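Local coordinates for aryl acylamidase (bacterium CSBL00001, PDB 4YJ6), which probably hydrolyses the amide bond of N-acylated aryl amines, as an aryl acylamidase of the amidase signature family, at residues Leu273-Gly278 and Val304-Leu309. Sequence-based numbering, arbitrary orientation.
Sequences LTLNYG and VEFVDL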
# COMPACT_ATOMS: atom_id res chain seq x y z
N LEU A 273 1.45 -17.55 -15.16
CA LEU A 273 2.10 -17.67 -13.85
C LEU A 273 3.61 -17.46 -14.03
O LEU A 273 4.21 -18.00 -14.97
CB LEU A 273 1.84 -19.08 -13.28
CG LEU A 273 2.63 -19.45 -12.03
CD1 LEU A 273 2.27 -18.53 -10.87
CD2 LEU A 273 2.36 -20.94 -11.67
N THR A 274 4.22 -16.65 -13.17
CA THR A 274 5.69 -16.57 -13.13
C THR A 274 6.13 -16.60 -11.68
O THR A 274 5.48 -16.03 -10.82
CB THR A 274 6.21 -15.29 -13.80
OG1 THR A 274 7.64 -15.26 -13.71
CG2 THR A 274 5.57 -13.99 -13.15
N LEU A 275 7.22 -17.31 -11.38
CA LEU A 275 7.71 -17.32 -10.01
C LEU A 275 8.78 -16.27 -9.71
O LEU A 275 9.16 -16.10 -8.57
CB LEU A 275 8.19 -18.74 -9.63
CG LEU A 275 7.09 -19.78 -9.83
CD1 LEU A 275 7.65 -21.19 -9.56
CD2 LEU A 275 5.85 -19.51 -8.95
N ASN A 276 9.26 -15.56 -10.73
CA ASN A 276 10.32 -14.59 -10.52
C ASN A 276 10.44 -13.58 -11.65
O ASN A 276 11.43 -12.84 -11.71
CB ASN A 276 11.67 -15.33 -10.36
CG ASN A 276 11.99 -16.20 -11.55
OD1 ASN A 276 11.34 -16.17 -12.60
ND2 ASN A 276 13.00 -17.08 -11.36
N TYR A 277 9.40 -13.49 -12.50
CA TYR A 277 9.41 -12.63 -13.68
C TYR A 277 10.64 -12.84 -14.55
O TYR A 277 11.01 -11.97 -15.35
CB TYR A 277 9.33 -11.14 -13.29
CG TYR A 277 8.11 -10.73 -12.48
CD1 TYR A 277 6.92 -10.32 -13.12
CD2 TYR A 277 8.14 -10.68 -11.11
CE1 TYR A 277 5.80 -9.88 -12.38
CE2 TYR A 277 7.02 -10.21 -10.36
CZ TYR A 277 5.85 -9.83 -11.00
OH TYR A 277 4.75 -9.38 -10.25
N GLY A 278 11.24 -14.03 -14.42
CA GLY A 278 12.41 -14.39 -15.21
C GLY A 278 13.70 -13.68 -14.86
O GLY A 278 14.73 -13.98 -15.47
N VAL A 304 -4.27 -22.33 -16.03
CA VAL A 304 -3.06 -21.65 -15.57
C VAL A 304 -1.87 -22.27 -16.28
O VAL A 304 -1.78 -23.51 -16.37
CB VAL A 304 -2.87 -21.81 -14.05
CG1 VAL A 304 -1.60 -21.10 -13.59
CG2 VAL A 304 -4.10 -21.28 -13.26
N GLU A 305 -0.96 -21.44 -16.78
CA GLU A 305 0.31 -21.97 -17.32
C GLU A 305 1.45 -20.99 -17.06
O GLU A 305 1.23 -19.77 -16.92
CB GLU A 305 0.18 -22.26 -18.82
CG GLU A 305 0.10 -21.04 -19.67
CD GLU A 305 -0.30 -21.31 -21.14
OE1 GLU A 305 -1.39 -21.87 -21.40
OE2 GLU A 305 0.46 -20.92 -22.03
N PHE A 306 2.66 -21.51 -16.95
CA PHE A 306 3.84 -20.66 -16.82
C PHE A 306 4.07 -19.80 -18.05
O PHE A 306 3.84 -20.23 -19.18
CB PHE A 306 5.11 -21.50 -16.52
CG PHE A 306 5.15 -22.05 -15.14
CD1 PHE A 306 5.62 -21.26 -14.09
CD2 PHE A 306 4.72 -23.34 -14.86
CE1 PHE A 306 5.65 -21.76 -12.79
CE2 PHE A 306 4.76 -23.84 -13.55
CZ PHE A 306 5.22 -23.05 -12.52
N VAL A 307 4.44 -18.53 -17.81
CA VAL A 307 4.77 -17.61 -18.89
C VAL A 307 6.15 -16.98 -18.67
O VAL A 307 6.62 -16.82 -17.54
CB VAL A 307 3.69 -16.47 -19.01
CG1 VAL A 307 2.36 -17.07 -19.35
CG2 VAL A 307 3.60 -15.63 -17.69
N ASP A 308 6.76 -16.57 -19.76
CA ASP A 308 8.04 -15.87 -19.72
C ASP A 308 7.81 -14.43 -20.25
O ASP A 308 7.48 -14.23 -21.39
CB ASP A 308 9.06 -16.60 -20.60
CG ASP A 308 10.38 -15.89 -20.67
OD1 ASP A 308 10.66 -15.04 -19.80
OD2 ASP A 308 11.15 -16.14 -21.62
N LEU A 309 7.95 -13.45 -19.37
CA LEU A 309 7.78 -12.06 -19.80
C LEU A 309 8.85 -11.59 -20.77
O LEU A 309 8.62 -10.67 -21.54
CB LEU A 309 7.80 -11.13 -18.59
CG LEU A 309 6.40 -10.89 -18.04
CD1 LEU A 309 5.95 -12.16 -17.28
CD2 LEU A 309 6.42 -9.67 -17.15
O HOH W 1 8.64 -15.91 -15.95
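Leu273 CD2 lies over one face of the Phe306 ring, 3.9 Å from its centroid and displaced toward the rim, a CH-pi contact, while Leu275 CG meets the ring edge in plane, 3.8 Å from Phe306 CE1. A chi1 of 171° turns Leu273 CG away from the backbone N and beside the carbonyl carbon, which lays the side chain alongside the phenyl group, both pointing the same way. The Tyr277 ring has Thr274 CG2 over one face and Leu309 CD2 at its edge, 4.1 Å from Tyr277 CD1. Two backbone bonds make a parallel bridge between Leu273 and Phe306: Leu273 N donates to Glu305 O (2.8 Å), and Val307 N to Leu273 O (2.9 Å). Where the pairing ends, a water bridges Thr274 OG1 and Val307 O, donating to the carbonyl at 2.7 Å. Cutting Leu273 back to an alanine is likely to leave that Phe306 face without its methyl partner and the ring freer to turn. Strand 303-306 is outermost at this end of the mixed sheet, beside 270-273, which pairs in parallel with 394-398. Helix 284-299, in the right-handed crossover joining the two strands, meets Leu273 through Ala294 and Leu275 through Ile290; Met385 of helix 368-389 touches Tyr277 and Leu309.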